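ScaE cell-surface anchored scaffoldin protein (Ruminococcus flavefaciens, PDB 2ZF9) probably anchors the cellulosome to the bacterial cell surface, its cohesin module, the part described here, serving to bind dockerin-bearing partners. Local coordinates at residues T40-A43 and A44-P47; I80-E83 and D84-A88; E103-T106 and D107-F111. All blocks are in the same frame, centred on the assembly; numbering follows the deposited sequence.

Contact 1. Residues T40-A43 and A44-P47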
ATOM      1  N   THR A  40     -15.602  -2.503  -5.976  1.00 24.03           N
ATOM      2  CA  THR A  40     -16.602  -2.196  -7.013  1.00 26.23           C
ATOM      3  C   THR A  40     -17.838  -1.564  -6.388  1.00 26.19           C
ATOM      4  O   THR A  40     -18.374  -2.065  -5.407  1.00 25.66           O
ATOM      5  CB  THR A  40     -16.977  -3.431  -7.861  1.00 28.47           C
ATOM      6  OG1 THR A  40     -15.791  -4.025  -8.400  1.00 29.76           O
ATOM      7  CG2 THR A  40     -17.918  -3.046  -9.034  1.00 26.46           C
ATOM      8  N   LEU A  41     -18.244  -0.426  -6.932  1.00 26.89           N
ATOM      9  CA  LEU A  41     -19.391   0.300  -6.440  1.00 25.11           C
ATOM     10  C   LEU A  41     -20.525   0.211  -7.476  1.00 26.06           C
ATOM     11  O   LEU A  41     -20.271   0.081  -8.658  1.00 24.12           O
ATOM     12  CB  LEU A  41     -19.020   1.759  -6.206  1.00 25.72           C
ATOM     13  CG  LEU A  41     -17.941   2.081  -5.165  1.00 27.48           C
ATOM     14  CD1 LEU A  41     -17.737   3.561  -5.156  1.00 23.76           C
ATOM     15  CD2 LEU A  41     -18.335   1.561  -3.752  1.00 28.78           C
ATOM     16  N   THR A  42     -21.774   0.293  -7.024  1.00 28.16           N
ATOM     17  CA  THR A  42     -22.894   0.437  -7.973  1.00 29.71           C
ATOM     18  C   THR A  42     -22.824   1.845  -8.558  1.00 26.49           C
ATOM     19  O   THR A  42     -22.324   2.765  -7.914  1.00 23.93           O
ATOM     20  CB  THR A  42     -24.268   0.258  -7.297  1.00 27.51           C
ATOM     21  OG1 THR A  42     -24.535   1.366  -6.433  1.00 29.98           O
ATOM     22  CG2 THR A  42     -24.307  -1.024  -6.478  1.00 29.71           C
ATOM     23  N   ALA A  43     -23.303   2.001  -9.782  1.00 28.36           N
ATOM     24  CA  ALA A  43     -23.421   3.325 -10.372  1.00 28.53           C
ATOM     25  C   ALA A  43     -24.257   4.236  -9.466  1.00 28.50           C
ATOM     26  O   ALA A  43     -24.023   5.446  -9.390  1.00 26.75           O
ATOM     27  CB  ALA A  43     -24.029   3.218 -11.738  1.00 31.36           C
ATOM     28  N   ALA A  44     -25.205   3.653  -8.734  1.00 27.05           N
ATOM     29  CA  ALA A  44     -26.100   4.446  -7.899  1.00 29.03           C
ATOM     30  C   ALA A  44     -25.348   5.062  -6.731  1.00 30.24           C
ATOM     31  O   ALA A  44     -25.533   6.241  -6.422  1.00 34.50           O
ATOM     32  CB  ALA A  44     -27.261   3.578  -7.383  1.00 30.55           C
ATOM     33  N   GLU A  45     -24.487   4.275  -6.083  1.00 29.48           N
ATOM     34  CA  GLU A  45     -23.828   4.759  -4.873  1.00 29.91           C
ATOM     35  C   GLU A  45     -22.521   5.500  -5.162  1.00 28.11           C
ATOM     36  O   GLU A  45     -22.020   6.201  -4.279  1.00 29.63           O
ATOM     37  CB  GLU A  45     -23.557   3.609  -3.895  1.00 31.96           C
ATOM     38  CG  GLU A  45     -22.474   2.664  -4.423  1.00 35.59           C
ATOM     39  CD  GLU A  45     -22.238   1.471  -3.536  1.00 40.96           C
ATOM     40  OE1 GLU A  45     -22.284   1.635  -2.301  1.00 50.94           O
ATOM     41  OE2 GLU A  45     -21.998   0.374  -4.080  1.00 33.30           O
ATOM     42  N   ALA A  46     -21.976   5.350  -6.376  1.00 25.56           N
ATOM     43  CA  ALA A  46     -20.583   5.809  -6.647  1.00 24.57           C
ATOM     44  C   ALA A  46     -20.327   7.296  -6.492  1.00 24.90           C
ATOM     45  O   ALA A  46     -19.353   7.675  -5.823  1.00 24.30           O
ATOM     46  CB  ALA A  46     -20.065   5.294  -8.010  1.00 22.43           C
ATOM     47  N   PRO A  47     -21.168   8.164  -7.117  1.00 26.30           N
ATOM     48  CA  PRO A  47     -20.845   9.588  -7.081  1.00 25.99           C
ATOM     49  C   PRO A  47     -20.706  10.106  -5.656  1.00 26.18           C
ATOM     50  O   PRO A  47     -21.599   9.879  -4.836  1.00 25.32           O
ATOM     51  CB  PRO A  47     -22.046  10.242  -7.818  1.00 26.08           C
ATOM     52  CG  PRO A  47     -22.486   9.157  -8.786  1.00 28.26           C
ATOM     53  CD  PRO A  47     -22.383   7.913  -7.920  1.00 26.95           C
TER

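Contact 2. Residues I80-E83 and D84-A88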
ATOM      1  N   ILE A  80      -9.555  11.627   2.162  1.00 20.52           N
ATOM      2  CA  ILE A  80     -10.359  12.238   3.208  1.00 19.93           C
ATOM      3  C   ILE A  80      -9.782  11.993   4.634  1.00 19.74           C
ATOM      4  O   ILE A  80      -9.878  10.887   5.136  1.00 21.23           O
ATOM      5  CB  ILE A  80     -11.798  11.727   3.138  1.00 20.20           C
ATOM      6  CG1 ILE A  80     -12.406  11.929   1.726  1.00 20.09           C
ATOM      7  CG2 ILE A  80     -12.679  12.376   4.230  1.00 26.81           C
ATOM      8  CD1 ILE A  80     -12.353  13.409   1.202  1.00 19.40           C
ATOM      9  N   PRO A  81      -9.180  13.026   5.265  1.00 21.04           N
ATOM     10  CA  PRO A  81      -8.625  12.799   6.602  1.00 23.98           C
ATOM     11  C   PRO A  81      -9.780  12.514   7.551  1.00 25.78           C
ATOM     12  O   PRO A  81     -10.904  12.986   7.287  1.00 25.42           O
ATOM     13  CB  PRO A  81      -7.971  14.145   6.944  1.00 24.69           C
ATOM     14  CG  PRO A  81      -7.714  14.814   5.553  1.00 24.82           C
ATOM     15  CD  PRO A  81      -8.944  14.416   4.808  1.00 23.78           C
ATOM     16  N   ASP A  82      -9.539  11.762   8.628  1.00 21.47           N
ATOM     17  CA  ASP A  82     -10.647  11.464   9.546  1.00 21.63           C
ATOM     18  C   ASP A  82     -10.906  12.623  10.492  1.00 21.03           C
ATOM     19  O   ASP A  82     -10.336  13.700  10.334  1.00 21.61           O
ATOM     20  CB  ASP A  82     -10.454  10.139  10.288  1.00 20.84           C
ATOM     21  CG  ASP A  82      -9.300  10.167  11.295  1.00 24.48           C
ATOM     22  OD1 ASP A  82      -8.828  11.268  11.688  1.00 23.84           O
ATOM     23  OD2 ASP A  82      -8.855   9.057  11.672  1.00 26.29           O
ATOM     24  N   GLU A  83     -11.779  12.397  11.468  1.00 24.75           N
ATOM     25  CA  GLU A  83     -12.231  13.456  12.363  1.00 28.66           C
ATOM     26  C   GLU A  83     -11.087  13.972  13.251  1.00 27.60           C
ATOM     27  O   GLU A  83     -11.176  15.074  13.781  1.00 26.83           O
ATOM     28  CB  GLU A  83     -13.421  12.964  13.205  1.00 31.40           C
ATOM     29  CG  GLU A  83     -13.090  11.759  14.159  1.00 38.35           C
ATOM     30  CD  GLU A  83     -14.328  11.072  14.776  1.00 44.80           C
ATOM     31  OE1 GLU A  83     -15.483  11.429  14.402  1.00 59.23           O
ATOM     32  OE2 GLU A  83     -14.134  10.174  15.650  1.00 51.72           O
ATOM     33  N   ASP A  84     -10.009  13.184  13.390  1.00 22.65           N
ATOM     34  CA  ASP A  84      -8.804  13.623  14.115  1.00 24.31           C
ATOM     35  C   ASP A  84      -7.783  14.288  13.210  1.00 22.88           C
ATOM     36  O   ASP A  84      -6.742  14.748  13.696  1.00 25.89           O
ATOM     37  CB  ASP A  84      -8.091  12.430  14.788  1.00 23.29           C
ATOM     38  CG  ASP A  84      -8.918  11.779  15.876  1.00 24.39           C
ATOM     39  OD1 ASP A  84      -9.557  12.505  16.683  1.00 25.17           O
ATOM     40  OD2 ASP A  84      -8.937  10.523  15.933  1.00 25.86           O
ATOM     41  N   GLY A  85      -8.044  14.309  11.901  1.00 21.51           N
ATOM     42  CA  GLY A  85      -7.088  14.865  10.933  1.00 22.24           C
ATOM     43  C   GLY A  85      -6.093  13.820  10.413  1.00 24.40           C
ATOM     44  O   GLY A  85      -5.203  14.151   9.617  1.00 23.57           O
ATOM     45  N   ALA A  86      -6.235  12.563  10.858  1.00 23.19           N
ATOM     46  CA  ALA A  86      -5.355  11.465  10.409  1.00 21.98           C
ATOM     47  C   ALA A  86      -5.622  11.077   8.952  1.00 21.07           C
ATOM     48  O   ALA A  86      -6.804  10.910   8.536  1.00 19.36           O
ATOM     49  CB  ALA A  86      -5.526  10.249  11.314  1.00 22.86           C
ATOM     50  N   LEU A  87      -4.550  10.892   8.183  1.00 19.59           N
ATOM     51  CA  LEU A  87      -4.679  10.563   6.752  1.00 18.02           C
ATOM     52  C   LEU A  87      -4.931   9.089   6.547  1.00 20.68           C
ATOM     53  O   LEU A  87      -5.527   8.689   5.552  1.00 20.33           O
ATOM     54  CB  LEU A  87      -3.416  10.935   6.004  1.00 18.09           C
ATOM     55  CG  LEU A  87      -3.050  12.418   6.016  1.00 26.37           C
ATOM     56  CD1 LEU A  87      -1.870  12.577   5.110  1.00 29.46           C
ATOM     57  CD2 LEU A  87      -4.214  13.284   5.552  1.00 26.98           C
ATOM     58  N   ALA A  88      -4.438   8.278   7.487  1.00 16.92           N
ATOM     59  CA  ALA A  88      -4.690   6.840   7.483  1.00 19.31           C
ATOM     60  C   ALA A  88      -4.562   6.374   8.929  1.00 19.43           C
ATOM     61  O   ALA A  88      -3.983   7.083   9.746  1.00 19.78           O
ATOM     62  CB  ALA A  88      -3.677   6.128   6.612  1.00 18.98           C
TER
HETATM   63  O   HOH W   1      -8.226   8.631   5.166  1.00 19.12           O
HETATM   64  O   HOH W   2      -7.434   7.599   9.382  1.00 36.25           O
HETATM   65  O   HOH W   3     -11.707   9.424  16.137  1.00 45.31           O

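Contact 3. Residues E103-T106 and D107-F111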
ATOM      1  N   GLU A 103       1.583  10.370   6.750  1.00 19.60           N
ATOM      2  CA  GLU A 103       1.788  11.787   6.536  1.00 20.66           C
ATOM      3  C   GLU A 103       1.610  12.171   5.069  1.00 22.11           C
ATOM      4  O   GLU A 103       1.664  11.306   4.163  1.00 17.72           O
ATOM      5  CB  GLU A 103       3.161  12.188   7.060  1.00 23.19           C
ATOM      6  CG  GLU A 103       4.245  11.686   6.207  1.00 17.66           C
ATOM      7  CD  GLU A 103       5.637  12.029   6.722  1.00 35.87           C
ATOM      8  OE1 GLU A 103       5.844  12.020   7.940  1.00 35.17           O
ATOM      9  OE2 GLU A 103       6.533  12.291   5.888  1.00 37.29           O
ATOM     10  N   ALA A 104       1.404  13.471   4.851  1.00 20.39           N
ATOM     11  CA  ALA A 104       1.146  14.009   3.518  1.00 21.50           C
ATOM     12  C   ALA A 104       2.352  13.815   2.620  1.00 21.95           C
ATOM     13  O   ALA A 104       3.503  13.802   3.104  1.00 21.08           O
ATOM     14  CB  ALA A 104       0.779  15.544   3.620  1.00 23.02           C
ATOM     15  N   ASP A 105       2.086  13.660   1.316  1.00 18.13           N
ATOM     16  CA  ASP A 105       3.128  13.568   0.291  1.00 20.71           C
ATOM     17  C   ASP A 105       2.805  14.572  -0.838  1.00 23.18           C
ATOM     18  O   ASP A 105       3.339  15.675  -0.847  1.00 23.51           O
ATOM     19  CB  ASP A 105       3.269  12.118  -0.235  1.00 19.29           C
ATOM     20  CG  ASP A 105       4.474  11.937  -1.168  1.00 27.31           C
ATOM     21  OD1 ASP A 105       5.435  12.739  -1.099  1.00 31.69           O
ATOM     22  OD2 ASP A 105       4.437  11.004  -1.990  1.00 26.37           O
ATOM     23  N   THR A 106       1.928  14.201  -1.769  1.00 26.00           N
ATOM     24  CA  THR A 106       1.491  15.113  -2.840  1.00 28.74           C
ATOM     25  C   THR A 106      -0.021  15.165  -2.830  1.00 29.80           C
ATOM     26  O   THR A 106      -0.650  14.459  -2.044  1.00 25.97           O
ATOM     27  CB  THR A 106       1.968  14.647  -4.248  1.00 30.04           C
ATOM     28  OG1 THR A 106       1.352  13.392  -4.590  1.00 25.95           O
ATOM     29  CG2 THR A 106       3.477  14.453  -4.288  1.00 28.97           C
ATOM     30  N   ASP A 107      -0.617  15.957  -3.735  1.00 29.19           N
ATOM     31  CA  ASP A 107      -2.070  15.985  -3.855  1.00 31.38           C
ATOM     32  C   ASP A 107      -2.682  14.651  -4.211  1.00 26.49           C
ATOM     33  O   ASP A 107      -3.852  14.434  -3.930  1.00 30.74           O
ATOM     34  CB  ASP A 107      -2.531  17.040  -4.859  1.00 35.28           C
ATOM     35  CG  ASP A 107      -2.090  18.420  -4.454  1.00 47.84           C
ATOM     36  OD1 ASP A 107      -1.198  18.974  -5.149  1.00 52.12           O
ATOM     37  OD2 ASP A 107      -2.587  18.890  -3.397  1.00 47.47           O
ATOM     38  N   ASN A 108      -1.926  13.750  -4.824  1.00 24.19           N
ATOM     39  CA  ASN A 108      -2.516  12.432  -5.079  1.00 22.49           C
ATOM     40  C   ASN A 108      -1.703  11.264  -4.472  1.00 20.05           C
ATOM     41  O   ASN A 108      -1.674  10.175  -5.022  1.00 21.01           O
ATOM     42  CB  ASN A 108      -2.793  12.227  -6.579  1.00 21.28           C
ATOM     43  CG  ASN A 108      -1.534  11.989  -7.358  1.00 23.52           C
ATOM     44  OD1 ASN A 108      -0.542  12.674  -7.140  1.00 22.33           O
ATOM     45  ND2 ASN A 108      -1.542  10.983  -8.230  1.00 22.37           N
ATOM     46  N   SER A 109      -1.088  11.480  -3.308  1.00 19.54           N
ATOM     47  CA  SER A 109      -0.294  10.419  -2.673  1.00 20.48           C
ATOM     48  C   SER A 109      -0.042  10.741  -1.197  1.00 21.77           C
ATOM     49  O   SER A 109       0.004  11.921  -0.803  1.00 19.98           O
ATOM     50  CB  SER A 109       1.047  10.229  -3.418  1.00 15.66           C
ATOM     51  OG  SER A 109       1.925  11.317  -3.213  1.00 18.68           O
ATOM     52  N   PHE A 110       0.165   9.694  -0.406  1.00 19.41           N
ATOM     53  CA  PHE A 110       0.610   9.872   0.974  1.00 17.60           C
ATOM     54  C   PHE A 110       1.665   8.813   1.329  1.00 17.34           C
ATOM     55  O   PHE A 110       1.866   7.826   0.623  1.00 19.31           O
ATOM     56  CB  PHE A 110      -0.592   9.892   1.975  1.00 15.84           C
ATOM     57  CG  PHE A 110      -1.370   8.595   2.047  1.00 16.63           C
ATOM     58  CD1 PHE A 110      -2.392   8.320   1.117  1.00 17.26           C
ATOM     59  CD2 PHE A 110      -1.100   7.656   3.050  1.00 16.41           C
ATOM     60  CE1 PHE A 110      -3.131   7.140   1.153  1.00 16.99           C
ATOM     61  CE2 PHE A 110      -1.844   6.451   3.120  1.00 17.96           C
ATOM     62  CZ  PHE A 110      -2.864   6.181   2.187  1.00 14.04           C
ATOM     63  N   PHE A 111       2.357   9.054   2.416  1.00 16.96           N
ATOM     64  CA  PHE A 111       3.459   8.201   2.817  1.00 19.29           C
ATOM     65  C   PHE A 111       3.137   7.584   4.160  1.00 16.81           C
ATOM     66  O   PHE A 111       2.611   8.264   5.072  1.00 17.96           O
ATOM     67  CB  PHE A 111       4.758   9.019   2.905  1.00 15.31           C
ATOM     68  CG  PHE A 111       5.949   8.226   3.423  1.00 20.13           C
ATOM     69  CD1 PHE A 111       6.441   7.124   2.708  1.00 17.04           C
ATOM     70  CD2 PHE A 111       6.589   8.609   4.595  1.00 19.74           C
ATOM     71  CE1 PHE A 111       7.565   6.397   3.165  1.00 16.26           C
ATOM     72  CE2 PHE A 111       7.699   7.918   5.076  1.00 24.57           C
ATOM     73  CZ  PHE A 111       8.205   6.826   4.372  1.00 15.08           C
TER

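Contact 1. Residues T40-A43 and A44-P47
Thr42 and Glu45 exchange reciprocal bonds in the pattern of a capping box, where strand 33-41 ends and the chain makes a single turn with helical backbone angles that does not become a regular helix. On one arm the threonine hydroxyl accepts from the backbone: OG1 of Thr42 lies 2.9 Å from N of Glu45, with 153° at the hydrogen. The return arm is straighter. OE2 of Glu45 receives N of Thr42 at 3.0 Å and 169°, using the anti lone pair, turned away from its sister oxygen.

Glu45 can reach back because its CG sits between its own backbone N and carbonyl carbon (chi1 70°), from where the extended chain runs at about a right angle across the threonine side chain. CG of Glu45 passes 3.2 Å from OG1 of Thr42, while CG2 of Thr42 rests 3.6 Å from OE2 of Glu45. Two weak, strongly bent bonds run from the backbone N atoms of Glu45 and Ala46 to O of Thr42.

Leu41 supplies the apolar side. Its CD1 packs 4.1 Å from CB of Ala46, while its CD2 lies beside the carboxylate end of Glu45; Ala49, Val133 and Ile185 are also against the leucine. With an alanine here the methyls beside Ala46 would be gone, which is likely to open a gap there and leave the Glu45 chain without the methyl it crosses. CD of Pro47 packs 3.3 Å from O of Ala43. Ala43 and Ala46 both touch Val187, so the turn sits against strand 180-187. Threonine first and glutamate three residues on is a capping-box-like pairing, used here at a turn linking two antiparallel strands of the cohesin fold.

Contact 2. Residues I80-E83 and D84-A88
OD1 of Asp82 is gripped by two backbone N-H groups that come from opposite faces of its carboxylate. N of Asp84 lies 2.8 Å from OD1 of Asp82, and N of Ala86 approaches the same OD1 at 3.0 Å; both stand well above or below the carboxylate plane. The first bond makes an Asx turn, and the two together keep the carboxylate from swinging away from the loop. A chi1 of 68° tucks the carboxylate back over the turn, with OD1 of Asp82 3.5 Å from CB of Ala86.

The backbone of Asp82 binds at both ends. Its O accepts N of Gly85 at 2.8 Å, closing a type I turn, and its N gives a fairly straight bond to O of Ala86 at 2.9 Å. Together with the positive phi of Gly85 (89°), this is the pattern of a type I turn followed by a G1 beta bulge. A side chain at Gly85 would be jammed against the carbonyl oxygen of Asp84.

Past the turn, toward the two ends of the loop, Pro81 and Leu87 lie side by side and point the same way, with CG of Pro81 3.8 Å from CD2 of Leu87. Next along the two legs, one water donates to O of Ile80 and to O of Leu87, joining the legs where direct bonds stop.

At the tip another water donates to both OE2 of Glu83 and OD2 of Asp84. The latter oxygen is 4.3 Å from OD1 of Asp82, so the apex gathers three acidic groups. Their mutual repulsion would probably be eased by solvent and, at Asp82, by the two N-H dipoles directed at OD1, which are likely to favour its ionised form.

Contact 3. Residues E103-T106 and D107-F111
Ser109 turns its hydroxyl between the side chains of Asp105 and Thr106, and the three side chains form a small polar cluster at the hairpin end. OG of Ser109 donates to OD2 of Asp105 at 2.8 Å, meeting the carboxylate from 49° above its plane. From the other neighbour, OG1 of Thr106 stands 2.6 Å from OG of Ser109. Asp105 is brought over the serine by a first torsion of -172°, with CG opposite the backbone N; its CB then lies 3.3 Å from O of Ser109. Asn108 runs alongside Thr106 and points the same way, but its ND2 is bonded to O of Phe73 on the adjoining strand.

Asp105, the extra residue of a beta bulge, points toward the facing strand, as its place in the bulge probably allows. Ala104 faces Phe110 and Thr106 faces Ser109, so the strand 103-106 spends one residue more than its partner. N of Thr106 bonds to O of Ser109 at 3.1 Å, and a weak bond from N of Asp105 converges on the same oxygen.

At the other end of the pairing, Glu103 and Phe111 lie side by side, their side chains heading the same way from the face that also carries Thr106 and Ser109. The carboxylate and ring planes stand 66° apart, with OE2 of Glu103 3.9 Å from CD2 of Phe111. Two backbone bonds of 2.9 Å, N of Glu103 to O of Phe111 and N of Phe111 to O of Glu103, make this a regular hydrogen-bonded pair. Phe110 sends its ring to the opposite side, where it meets Phe129 edge-to-face.

The whole is a tight antiparallel beta hairpin, turned through Asp107 and Asn108 with a beta bulge next to the turn, its strand 109-115 paired edge to edge with strand 66-73 of the cohesin module.

How the contacts relate
From the N terminus the three contacts follow in series; none nests in another and none crosses. Contact 1 closes the link between strands 33-41 and 50-58, about 23 Å, centre to centre, from contact 2. Residues 80-88 then form a loop between strands 78-79 and 89-90, both of which pair with strand 124-132. Contact 3 turns the hairpin of strands 99-106 and 109-115, which joins strand 66-73. Contacts 2 and 3 touch: CD1 of Leu87 packs 3.4 Å from N of Ala104, and CB of Ala88 lies 4.0 Å from CE2 of Phe110. Contact 1 stands apart, touching neither of the others.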